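Local coordinates for MdbA protein (Corynebacterium matruchotii ATCC 14266, PDB 6BO0) that is a thiol-disulfide oxidoreductase of the DsbA family, which probably forms disulfide bonds in proteins outside the cytoplasm through a redox-active cysteine pair set in a thioredoxin fold, at residues Val182-Lys187 and Ala193-Gln198; Tyr13-Ala18 and Asp62-Ile67; Val28-Asp33 and Gln107-Phe112; Ala93-Tyr98 and Lys127-Leu132. One frame throughout, in Å; residues are numbered along the deposited sequence. Where two conformers were deposited one is given.

Contact 1 (Val182-Lys187 and Ala193-Gln198)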
# COMPACT_ATOMS: atom_id res chain seq x y z
N VAL A 182 -3.30 7.64 10.49
CA VAL A 182 -2.18 6.92 11.06
C VAL A 182 -2.39 6.75 12.54
O VAL A 182 -2.76 7.71 13.24
CB VAL A 182 -0.85 7.66 10.81
CG1 VAL A 182 0.33 6.94 11.43
CG2 VAL A 182 -0.65 7.86 9.32
N PHE A 183 -2.15 5.52 13.01
CA PHE A 183 -2.19 5.19 14.42
C PHE A 183 -0.85 4.60 14.82
O PHE A 183 -0.29 3.80 14.07
CB PHE A 183 -3.29 4.15 14.75
CG PHE A 183 -4.68 4.64 14.52
CD1 PHE A 183 -5.16 4.85 13.24
CD2 PHE A 183 -5.53 4.83 15.59
CE1 PHE A 183 -6.46 5.30 13.05
CE2 PHE A 183 -6.81 5.27 15.40
CZ PHE A 183 -7.28 5.50 14.13
N ILE A 184 -0.33 4.99 15.98
CA ILE A 184 0.86 4.37 16.56
C ILE A 184 0.45 3.70 17.87
O ILE A 184 -0.07 4.37 18.76
CB ILE A 184 1.99 5.39 16.82
CG1 ILE A 184 2.43 6.06 15.51
CG2 ILE A 184 3.16 4.71 17.52
CD1 ILE A 184 3.47 7.15 15.67
N ASP A 185 0.63 2.39 17.94
CA ASP A 185 0.17 1.59 19.09
C ASP A 185 -1.27 1.97 19.47
O ASP A 185 -1.61 2.09 20.64
CB ASP A 185 1.14 1.70 20.25
CG ASP A 185 2.43 0.95 19.97
OD1 ASP A 185 2.43 -0.03 19.17
OD2 ASP A 185 3.46 1.32 20.56
N GLY A 186 -2.11 2.09 18.46
CA GLY A 186 -3.51 2.31 18.66
C GLY A 186 -3.97 3.72 18.94
O GLY A 186 -5.16 3.93 19.16
N LYS A 187 -3.06 4.68 18.94
CA LYS A 187 -3.39 6.08 19.19
C LYS A 187 -3.29 6.84 17.86
O LYS A 187 -2.25 6.79 17.20
CB LYS A 187 -2.43 6.66 20.22
CG LYS A 187 -2.58 6.07 21.62
CD LYS A 187 -1.75 6.85 22.62
CE LYS A 187 -1.78 6.24 24.01
NZ LYS A 187 -0.79 6.89 24.91
N ALA A 193 1.81 13.78 8.59
CA ALA A 193 2.96 14.05 7.74
C ALA A 193 4.27 13.92 8.49
O ALA A 193 5.31 13.72 7.84
CB ALA A 193 2.85 15.44 7.13
N THR A 194 4.25 14.05 9.83
CA THR A 194 5.46 13.95 10.63
C THR A 194 5.43 12.74 11.56
O THR A 194 6.20 12.68 12.52
CB THR A 194 5.70 15.26 11.43
OG1 THR A 194 4.65 15.42 12.38
CG2 THR A 194 5.76 16.50 10.53
N TRP A 195 4.60 11.73 11.27
CA TRP A 195 4.55 10.60 12.20
C TRP A 195 5.89 9.91 12.43
O TRP A 195 6.15 9.49 13.55
CB TRP A 195 3.43 9.60 11.86
CG TRP A 195 3.72 8.62 10.75
CD1 TRP A 195 3.26 8.67 9.47
CD2 TRP A 195 4.54 7.43 10.82
NE1 TRP A 195 3.71 7.62 8.75
CE2 TRP A 195 4.52 6.84 9.54
CE3 TRP A 195 5.29 6.81 11.82
CZ2 TRP A 195 5.21 5.67 9.26
CZ3 TRP A 195 5.99 5.68 11.54
CH2 TRP A 195 5.95 5.10 10.27
N PRO A 196 6.77 9.81 11.41
CA PRO A 196 8.03 9.12 11.69
C PRO A 196 8.84 9.80 12.81
O PRO A 196 9.55 9.12 13.55
CB PRO A 196 8.74 9.15 10.34
CG PRO A 196 7.60 9.07 9.36
CD PRO A 196 6.63 10.06 9.97
N SER A 197 8.70 11.11 12.95
CA SER A 197 9.41 11.84 13.98
C SER A 197 8.93 11.51 15.39
O SER A 197 9.54 11.93 16.37
CB SER A 197 9.32 13.36 13.74
OG SER A 197 8.05 13.88 13.99
N GLN A 198 7.82 10.80 15.52
CA GLN A 198 7.38 10.30 16.85
C GLN A 198 8.12 9.09 17.32
O GLN A 198 8.01 8.73 18.49
CB GLN A 198 5.92 9.94 16.80
CG GLN A 198 5.11 11.10 16.33
CD GLN A 198 3.96 11.47 17.18
OE1 GLN A 198 3.72 10.91 18.27
NE2 GLN A 198 3.22 12.43 16.70

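Contact 2 (Tyr13-Ala18 and Asp62-Ile67)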
# COMPACT_ATOMS: atom_id res chain seq x y z
N TYR A 13 11.25 3.37 -10.11
CA TYR A 13 10.73 2.71 -8.93
C TYR A 13 11.52 1.44 -8.68
O TYR A 13 11.06 0.34 -8.96
CB TYR A 13 9.22 2.46 -9.13
CG TYR A 13 8.48 3.74 -9.44
CD1 TYR A 13 8.31 4.72 -8.47
CD2 TYR A 13 7.96 3.98 -10.70
CE1 TYR A 13 7.67 5.92 -8.76
CE2 TYR A 13 7.31 5.16 -10.99
CZ TYR A 13 7.16 6.12 -10.02
OH TYR A 13 6.52 7.30 -10.32
N ASN A 14 12.72 1.63 -8.14
CA ASN A 14 13.68 0.56 -8.05
C ASN A 14 14.48 0.58 -6.77
O ASN A 14 15.67 0.28 -6.75
CB ASN A 14 14.64 0.59 -9.24
CG ASN A 14 15.38 -0.71 -9.42
OD1 ASN A 14 14.82 -1.80 -9.31
ND2 ASN A 14 16.67 -0.59 -9.69
N GLU A 15 13.80 0.90 -5.69
CA GLU A 15 14.42 0.85 -4.38
C GLU A 15 14.63 -0.56 -3.90
O GLU A 15 13.90 -1.48 -4.30
CB GLU A 15 13.54 1.53 -3.38
CG GLU A 15 13.43 3.01 -3.60
CD GLU A 15 12.65 3.62 -2.48
OE1 GLU A 15 13.25 3.77 -1.39
OE2 GLU A 15 11.44 3.87 -2.66
N THR A 16 15.66 -0.74 -3.07
CA THR A 16 15.89 -2.00 -2.40
C THR A 16 15.22 -1.96 -1.07
O THR A 16 15.04 -0.88 -0.48
CB THR A 16 17.37 -2.20 -2.15
OG1 THR A 16 17.87 -1.06 -1.43
CG2 THR A 16 18.09 -2.39 -3.47
N THR A 17 14.81 -3.12 -0.58
CA THR A 17 14.18 -3.23 0.72
C THR A 17 14.88 -4.28 1.54
O THR A 17 15.54 -5.20 1.00
CB THR A 17 12.69 -3.60 0.58
OG1 THR A 17 12.56 -4.80 -0.17
CG2 THR A 17 11.91 -2.48 -0.17
N ALA A 18 14.80 -4.13 2.85
CA ALA A 18 15.34 -5.12 3.81
C ALA A 18 14.28 -5.34 4.88
O ALA A 18 14.51 -5.12 6.07
CB ALA A 18 16.67 -4.69 4.43
N ASP A 62 11.55 7.86 5.39
CA ASP A 62 11.73 7.74 6.82
C ASP A 62 11.06 6.46 7.32
O ASP A 62 11.59 5.75 8.18
CB ASP A 62 11.21 8.97 7.56
CG ASP A 62 12.11 10.19 7.38
OD1 ASP A 62 13.31 10.08 6.99
OD2 ASP A 62 11.61 11.28 7.68
N MET A 63 9.88 6.17 6.77
CA MET A 63 9.16 4.94 7.13
C MET A 63 10.01 3.70 6.80
O MET A 63 10.08 2.75 7.59
CB MET A 63 7.80 4.93 6.43
CG MET A 63 7.06 3.64 6.61
SD MET A 63 5.35 3.69 6.06
CE MET A 63 5.54 3.62 4.30
N LYS A 64 10.55 3.67 5.59
CA LYS A 64 11.33 2.51 5.15
C LYS A 64 12.48 2.20 6.11
O LYS A 64 12.71 1.05 6.51
CB LYS A 64 11.87 2.76 3.76
CG LYS A 64 12.55 1.58 3.13
CD LYS A 64 12.96 1.96 1.72
CE LYS A 64 13.78 0.90 1.04
NZ LYS A 64 15.20 0.89 1.49
N LYS A 65 13.16 3.24 6.54
CA LYS A 65 14.27 3.05 7.46
C LYS A 65 13.82 2.54 8.82
O LYS A 65 14.43 1.63 9.39
CB LYS A 65 15.06 4.33 7.62
CG LYS A 65 16.25 4.17 8.57
CD LYS A 65 17.30 5.26 8.45
CE LYS A 65 18.36 5.15 9.54
NZ LYS A 65 19.03 3.82 9.57
N LEU A 66 12.74 3.12 9.35
CA LEU A 66 12.21 2.66 10.61
C LEU A 66 11.82 1.17 10.54
O LEU A 66 12.04 0.43 11.49
CB LEU A 66 11.02 3.51 11.05
CG LEU A 66 11.33 4.96 11.42
CD1 LEU A 66 10.03 5.68 11.64
CD2 LEU A 66 12.23 5.07 12.64
N ILE A 67 11.23 0.75 9.41
CA ILE A 67 10.87 -0.67 9.27
C ILE A 67 12.15 -1.53 9.24
O ILE A 67 12.31 -2.52 9.96
CB ILE A 67 10.07 -0.93 7.98
CG1 ILE A 67 8.73 -0.18 7.98
CG2 ILE A 67 9.79 -2.45 7.84
CD1 ILE A 67 8.07 -0.11 6.62
O HOH W 1 18.10 1.17 0.28

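Contact 3 (Val28-Asp33 and Gln107-Phe112)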
# COMPACT_ATOMS: atom_id res chain seq x y z
N VAL A 28 -1.51 -5.39 5.15
CA VAL A 28 -0.23 -5.76 4.61
C VAL A 28 0.81 -5.35 5.64
O VAL A 28 1.01 -4.15 5.89
CB VAL A 28 0.04 -5.11 3.22
CG1 VAL A 28 1.45 -5.41 2.78
CG2 VAL A 28 -0.97 -5.58 2.18
N GLN A 29 1.43 -6.35 6.27
CA GLN A 29 2.36 -6.12 7.37
C GLN A 29 3.77 -6.09 6.82
O GLN A 29 4.22 -7.05 6.17
CB GLN A 29 2.21 -7.26 8.40
CG GLN A 29 3.16 -7.20 9.60
CD GLN A 29 3.34 -8.57 10.26
OE1 GLN A 29 4.26 -9.34 9.94
NE2 GLN A 29 2.42 -8.91 11.14
N LEU A 30 4.46 -5.00 7.11
CA LEU A 30 5.85 -4.82 6.77
C LEU A 30 6.66 -4.75 8.05
O LEU A 30 6.45 -3.88 8.89
CB LEU A 30 6.05 -3.53 5.97
CG LEU A 30 5.11 -3.36 4.77
CD1 LEU A 30 5.39 -2.01 4.10
CD2 LEU A 30 5.27 -4.49 3.75
N VAL A 31 7.60 -5.66 8.20
CA VAL A 31 8.36 -5.78 9.45
C VAL A 31 9.65 -6.49 9.11
O VAL A 31 9.69 -7.34 8.22
CB VAL A 31 7.59 -6.53 10.57
CG1 VAL A 31 7.52 -8.02 10.33
CG2 VAL A 31 8.19 -6.24 11.92
N SER A 32 10.71 -6.13 9.81
CA SER A 32 11.95 -6.82 9.58
C SER A 32 12.29 -7.79 10.69
O SER A 32 11.72 -7.76 11.78
CB SER A 32 13.06 -5.85 9.35
OG SER A 32 13.55 -5.43 10.58
N ASP A 33 13.23 -8.67 10.38
CA ASP A 33 13.77 -9.60 11.37
C ASP A 33 14.46 -8.89 12.54
O ASP A 33 14.68 -9.50 13.58
CB ASP A 33 14.79 -10.55 10.71
CG ASP A 33 14.15 -11.57 9.78
OD1 ASP A 33 12.90 -11.70 9.71
OD2 ASP A 33 14.92 -12.29 9.10
N GLN A 107 10.14 -6.13 -1.95
CA GLN A 107 10.73 -5.13 -2.79
C GLN A 107 9.77 -4.71 -3.93
O GLN A 107 9.61 -3.52 -4.26
CB GLN A 107 12.06 -5.61 -3.33
CG GLN A 107 12.75 -4.56 -4.13
CD GLN A 107 14.20 -4.91 -4.31
OE1 GLN A 107 14.67 -5.07 -5.42
NE2 GLN A 107 14.91 -5.09 -3.20
N VAL A 108 9.18 -5.70 -4.59
CA VAL A 108 8.25 -5.40 -5.68
C VAL A 108 7.03 -4.69 -5.11
O VAL A 108 6.54 -3.72 -5.70
CB VAL A 108 7.90 -6.69 -6.45
CG1 VAL A 108 6.85 -6.40 -7.51
CG2 VAL A 108 9.12 -7.27 -7.11
N TYR A 109 6.54 -5.15 -3.97
CA TYR A 109 5.40 -4.49 -3.32
C TYR A 109 5.70 -3.01 -3.05
O TYR A 109 4.91 -2.12 -3.37
CB TYR A 109 5.01 -5.20 -2.02
CG TYR A 109 3.94 -4.43 -1.29
CD1 TYR A 109 2.64 -4.40 -1.75
CD2 TYR A 109 4.25 -3.66 -0.20
CE1 TYR A 109 1.66 -3.64 -1.11
CE2 TYR A 109 3.29 -2.88 0.44
CZ TYR A 109 2.00 -2.88 -0.01
OH TYR A 109 1.08 -2.11 0.65
N TRP A 110 6.84 -2.75 -2.41
CA TRP A 110 7.20 -1.40 -2.03
C TRP A 110 7.27 -0.48 -3.25
O TRP A 110 6.72 0.63 -3.25
CB TRP A 110 8.55 -1.43 -1.30
CG TRP A 110 9.01 -0.10 -0.88
CD1 TRP A 110 9.84 0.75 -1.56
CD2 TRP A 110 8.62 0.60 0.30
NE1 TRP A 110 10.01 1.92 -0.86
CE2 TRP A 110 9.28 1.85 0.28
CE3 TRP A 110 7.81 0.28 1.38
CZ2 TRP A 110 9.12 2.77 1.30
CZ3 TRP A 110 7.67 1.21 2.39
CH2 TRP A 110 8.32 2.42 2.34
N ASN A 111 7.96 -0.94 -4.28
CA ASN A 111 8.10 -0.14 -5.48
C ASN A 111 6.77 0.06 -6.23
O ASN A 111 6.50 1.14 -6.75
CB ASN A 111 9.18 -0.70 -6.41
CG ASN A 111 10.57 -0.45 -5.89
OD1 ASN A 111 10.90 0.68 -5.57
ND2 ASN A 111 11.37 -1.50 -5.77
N PHE A 112 5.92 -0.97 -6.24
CA PHE A 112 4.62 -0.87 -6.87
C PHE A 112 3.72 0.11 -6.12
O PHE A 112 3.03 0.93 -6.74
CB PHE A 112 3.98 -2.25 -6.98
CG PHE A 112 2.81 -2.32 -7.91
CD1 PHE A 112 2.99 -2.49 -9.26
CD2 PHE A 112 1.51 -2.25 -7.43
CE1 PHE A 112 1.91 -2.59 -10.12
CE2 PHE A 112 0.43 -2.38 -8.28
CZ PHE A 112 0.65 -2.54 -9.63

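Contact 4 (Ala93-Tyr98 and Lys127-Leu132)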
# COMPACT_ATOMS: atom_id res chain seq x y z
N ALA A 93 -6.34 -0.84 -8.40
CA ALA A 93 -5.00 -0.60 -7.87
C ALA A 93 -4.79 -1.34 -6.56
O ALA A 93 -3.73 -1.94 -6.36
CB ALA A 93 -4.77 0.89 -7.69
N GLY A 94 -5.79 -1.30 -5.67
CA GLY A 94 -5.66 -2.00 -4.42
C GLY A 94 -5.53 -3.50 -4.60
O GLY A 94 -4.71 -4.14 -3.94
N THR A 95 -6.33 -4.07 -5.50
CA THR A 95 -6.22 -5.51 -5.78
C THR A 95 -4.85 -5.86 -6.31
O THR A 95 -4.25 -6.87 -5.94
CB THR A 95 -7.33 -5.93 -6.77
OG1 THR A 95 -8.60 -5.80 -6.14
CG2 THR A 95 -7.17 -7.38 -7.18
N ALA A 96 -4.36 -5.06 -7.26
CA ALA A 96 -3.05 -5.34 -7.81
C ALA A 96 -1.95 -5.31 -6.75
O ALA A 96 -1.14 -6.23 -6.66
CB ALA A 96 -2.72 -4.35 -8.92
N ALA A 97 -1.94 -4.26 -5.93
CA ALA A 97 -0.93 -4.14 -4.90
C ALA A 97 -1.05 -5.26 -3.86
O ALA A 97 -0.04 -5.79 -3.39
CB ALA A 97 -1.01 -2.79 -4.22
N TYR A 98 -2.29 -5.65 -3.53
CA TYR A 98 -2.54 -6.72 -2.57
C TYR A 98 -2.02 -8.05 -3.08
O TYR A 98 -1.47 -8.85 -2.33
CB TYR A 98 -4.04 -6.81 -2.26
CG TYR A 98 -4.42 -7.95 -1.38
CD1 TYR A 98 -4.25 -7.89 -0.01
CD2 TYR A 98 -4.94 -9.13 -1.93
CE1 TYR A 98 -4.57 -8.97 0.80
CE2 TYR A 98 -5.26 -10.20 -1.12
CZ TYR A 98 -5.08 -10.10 0.25
OH TYR A 98 -5.42 -11.17 1.05
N LYS A 127 -6.38 2.61 -15.99
CA LYS A 127 -5.68 1.32 -15.95
C LYS A 127 -6.63 0.22 -15.52
O LYS A 127 -7.20 0.27 -14.43
CB LYS A 127 -4.49 1.37 -14.98
CG LYS A 127 -3.43 2.39 -15.33
CD LYS A 127 -2.75 2.11 -16.64
CE LYS A 127 -1.83 3.26 -17.00
NZ LYS A 127 -1.28 3.10 -18.38
N GLU A 128 -6.80 -0.77 -16.38
CA GLU A 128 -7.51 -1.97 -16.01
C GLU A 128 -6.53 -2.93 -15.32
O GLU A 128 -5.31 -2.70 -15.33
CB GLU A 128 -8.16 -2.62 -17.24
CG GLU A 128 -9.20 -1.72 -17.89
CD GLU A 128 -10.33 -1.32 -16.94
OE1 GLU A 128 -10.80 -2.12 -16.12
OE2 GLU A 128 -10.77 -0.17 -17.06
N LEU A 129 -7.05 -4.02 -14.78
CA LEU A 129 -6.18 -4.99 -14.14
C LEU A 129 -5.09 -5.48 -15.09
O LEU A 129 -3.96 -5.69 -14.66
CB LEU A 129 -7.00 -6.16 -13.61
CG LEU A 129 -7.78 -5.83 -12.34
CD1 LEU A 129 -8.77 -6.94 -12.07
CD2 LEU A 129 -6.88 -5.62 -11.13
N LYS A 130 -5.39 -5.68 -16.38
CA LYS A 130 -4.34 -6.16 -17.28
C LYS A 130 -3.20 -5.13 -17.41
O LYS A 130 -2.05 -5.50 -17.63
CB LYS A 130 -4.91 -6.48 -18.68
CG LYS A 130 -5.50 -5.31 -19.45
CD LYS A 130 -6.21 -5.73 -20.72
CE LYS A 130 -6.59 -4.51 -21.52
NZ LYS A 130 -5.36 -3.91 -22.11
N ASP A 131 -3.54 -3.85 -17.33
CA ASP A 131 -2.55 -2.79 -17.43
C ASP A 131 -1.70 -2.72 -16.17
O ASP A 131 -0.48 -2.54 -16.22
CB ASP A 131 -3.24 -1.43 -17.68
CG ASP A 131 -4.10 -1.45 -18.91
OD1 ASP A 131 -3.57 -1.80 -19.99
OD2 ASP A 131 -5.31 -1.18 -18.79
N LEU A 132 -2.36 -2.84 -15.02
CA LEU A 132 -1.65 -2.92 -13.75
C LEU A 132 -0.75 -4.14 -13.69
O LEU A 132 0.35 -4.07 -13.15
CB LEU A 132 -2.66 -2.90 -12.61
CG LEU A 132 -3.42 -1.60 -12.48
CD1 LEU A 132 -4.69 -1.78 -11.65
CD2 LEU A 132 -2.56 -0.52 -11.86

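Contact 1 (Val182-Lys187 and Ala193-Gln198)
Val-182 lays its CG1 methyl over one face of the Trp-195 indole, and this is the tightly packed part of the contact. With CG1 anti to the backbone N of Val-182 (chi1 179°), the methyl is set 4.0 Å from the centroid of the five-membered ring of Trp-195 and only 20° off the ring normal, the geometry of a CH-pi contact. Its nearest ring atom is CG of Trp-195, at 3.8 Å, while Val-182 CG2 leans on CD1 of the same indole at 4.0 Å; both branches of the valine are thus used. On the opposite face of the indole sits CD of Pro-196, 3.3 Å from the ring plane and displaced toward the rim, which leaves the ring held between the valine and its own neighbour in sequence. Strand 181-184 belongs to the C-terminal beta hairpin of the thioredoxin fold, closed here by a type I' turn from Ile-184 to Lys-187, and the chain beyond it folds back to cover the same strand. The covering chain is wound tightly: Thr-194 O accepts from both the N and the OG of Ser-197. Toward solvent the packing thins. Ile-184 CD1 approaches Trp-195 CE3 obliquely at 4.3 Å, then meets CB of the exposed Gln-198 at 3.9 Å. No hydrogen bond joins the two segments. Deeper in, Trp-195 also touches Val-41 of strand 39-45 and Met-63 of helix 51-68.

Contact 2 (Tyr13-Ala18 and Asp62-Ile67)
Helix 51-68, the thioredoxin-fold helix that starts just after Cys-49, probably one of the redox-active pair of this family, meets the N-terminal chain near its far end, where Lys-64 reaches Glu-15, Thr-16 and Thr-17. The segment 13-18 has no regular structure and links helix 9-12 to strand 20-24, so the contact ties the approach to the edge strand to helix 51-68 at the protein surface. Lys-64 provides nearly all of it from the helix side. Its first three torsions are close to 180°, which carries the chain straight out from the helix, and a bend at chi4 (-78°) turns NZ aside at the tip. The methylene part does the packing: in the conformer of Glu-15 given, its OE1 is 3.6 Å from Lys-64 CD, and the two side chains run past each other in opposite directions. Thr-17 comes across the lysine at about a right angle, with its CG2 4.0 Å from Lys-64 CE. The charges are less directly matched. Glu-15 OE1 stays 4.5 Å from Lys-64 NZ, beyond salt-bridge distance; OE2 of Glu-15 is instead hydrogen-bonded to NE1 of Trp-110, and NZ of Lys-64 forms its salt bridge with Glu-68. The Glu-68 carboxylate also accepts the backbone N-H of Ala-18, so one acid near the end of the helix takes both the lysine of its own helix and the loop N-H. A water lies between the two segments: it is 2.8 Å from OG1 of Thr-16, again for the conformer given, and accepts a weak hydrogen bond of 3.2 Å from Lys-64 NZ.

Contact 3 (Val28-Asp33 and Gln107-Phe112)
Val-28 and Leu-30, successive inward residues of strand 27-31, pack on Tyr-109 and Trp-110 where helix 106-118 lies against that strand. In the DsbA family a helical region is inserted into the thioredoxin fold; this helix, which lies in the chain between strands 72-78 and 181-184, is consistent with that insertion. The axes of strand 28-31 and helix 107-112 approach to 11.3 Å at 112°, a gap filled by large rings from the helix and aliphatic side chains from the strand. Tyr-109 does most of this. Its CG is anti to the backbone N (chi1 174°), sending the ring out from the helix toward the strand. Val-28 comes from the opposite direction and places CG1 over one face of the ring, 4.2 Å from the Tyr-109 centroid in a CH-pi contact. The methyl sits off-centre, toward the phenolic end: Val-28 CG1 is 3.8 Å from Tyr-109 CZ, and the hydroxyl oxygen is almost as close. In Leu-30 a chi1 of -50° sets CG beside the backbone N, from where the two methyls diverge to the two rings. CD2 of Leu-30 reaches CD2 of Tyr-109 at 4.2 Å, the leucine side chain crossing the tyrosine at about a right angle, while the other branch turns to the tryptophan. All four residues are buried, and no hydrogen bond crosses between the segments. At the benzo end of the indole, CD1 of Leu-30 meets the ring edge, close to its plane, 4.3 Å from Trp-110 CZ3.

Contact 4 (Ala93-Tyr98 and Lys127-Leu132)
Ala-96 and Leu-132 face each other where the two segments come closest, with their CB atoms 4.0 Å apart and their CA atoms 6.6 Å apart. A methyl is all that stands between the Ala-96 backbone and the leucine, which accounts for so short a separation. Beyond CB the leucine turns away from Ala-96: its CG is anti to the carbonyl carbon (chi1 -66°), and CD1 of Leu-132 comes to rest against the backbone one turn earlier, 3.8 Å from Ala-93 N and 4.0 Å from Ala-93 CA. The CB of Ala-93 itself points away from helix 129-138, so here the leucine branch packs on main chain. Leu-129, one turn before Leu-132, has its CB directed past the partner helix, yet its branch end swings in, bringing CD2 to 4.3 Å from CG2 of Thr-95. Such packing joins helix 89-103 to helix 129-138 within the all-helical part of the chain, in keeping with the helical insertion of DsbA-like proteins. Thr-95 takes part through its methyl alone; its OG1 is hydrogen-bonded to Asn-91 O in its own helix. The second helix begins at the edge of the contact. Glu-128 occupies the N-cap, and its backbone N donates to Asp-131 OD2 (2.9 Å, N-H...O angle 155°), OD2 accepting through its anti lone pair; this is the N3-to-N-cap half of a capping box. Leu-116 of helix 106-118 touches both Ala-93 and Leu-132.

Overall arrangement
The contacts form a chain of touching neighbours across the molecule. Contacts 2 and 3 lie closest, with centres about 8 Å apart, and are hydrogen-bonded: besides the Glu-15 to Trp-110 bond, Asn-111 OD1 accepts from Glu-15 N. Contact 1 abuts contact 2 through Trp-195 and Pro-196, which lie on Met-63, Asp-62 and Leu-66. Contacts 3 and 4 meet where Phe-112 packs on Ala-96 and Leu-132. Contacts 1 and 4 lie on opposite sides of the chain's centre, centres about 28 Å apart. Cys-49, modified to S-hydroxycysteine here and probably redox-active, lies two residues before the start of helix 51-68; Phe-47, two residues earlier, touches Ala-93 and Ala-97 of contact 4.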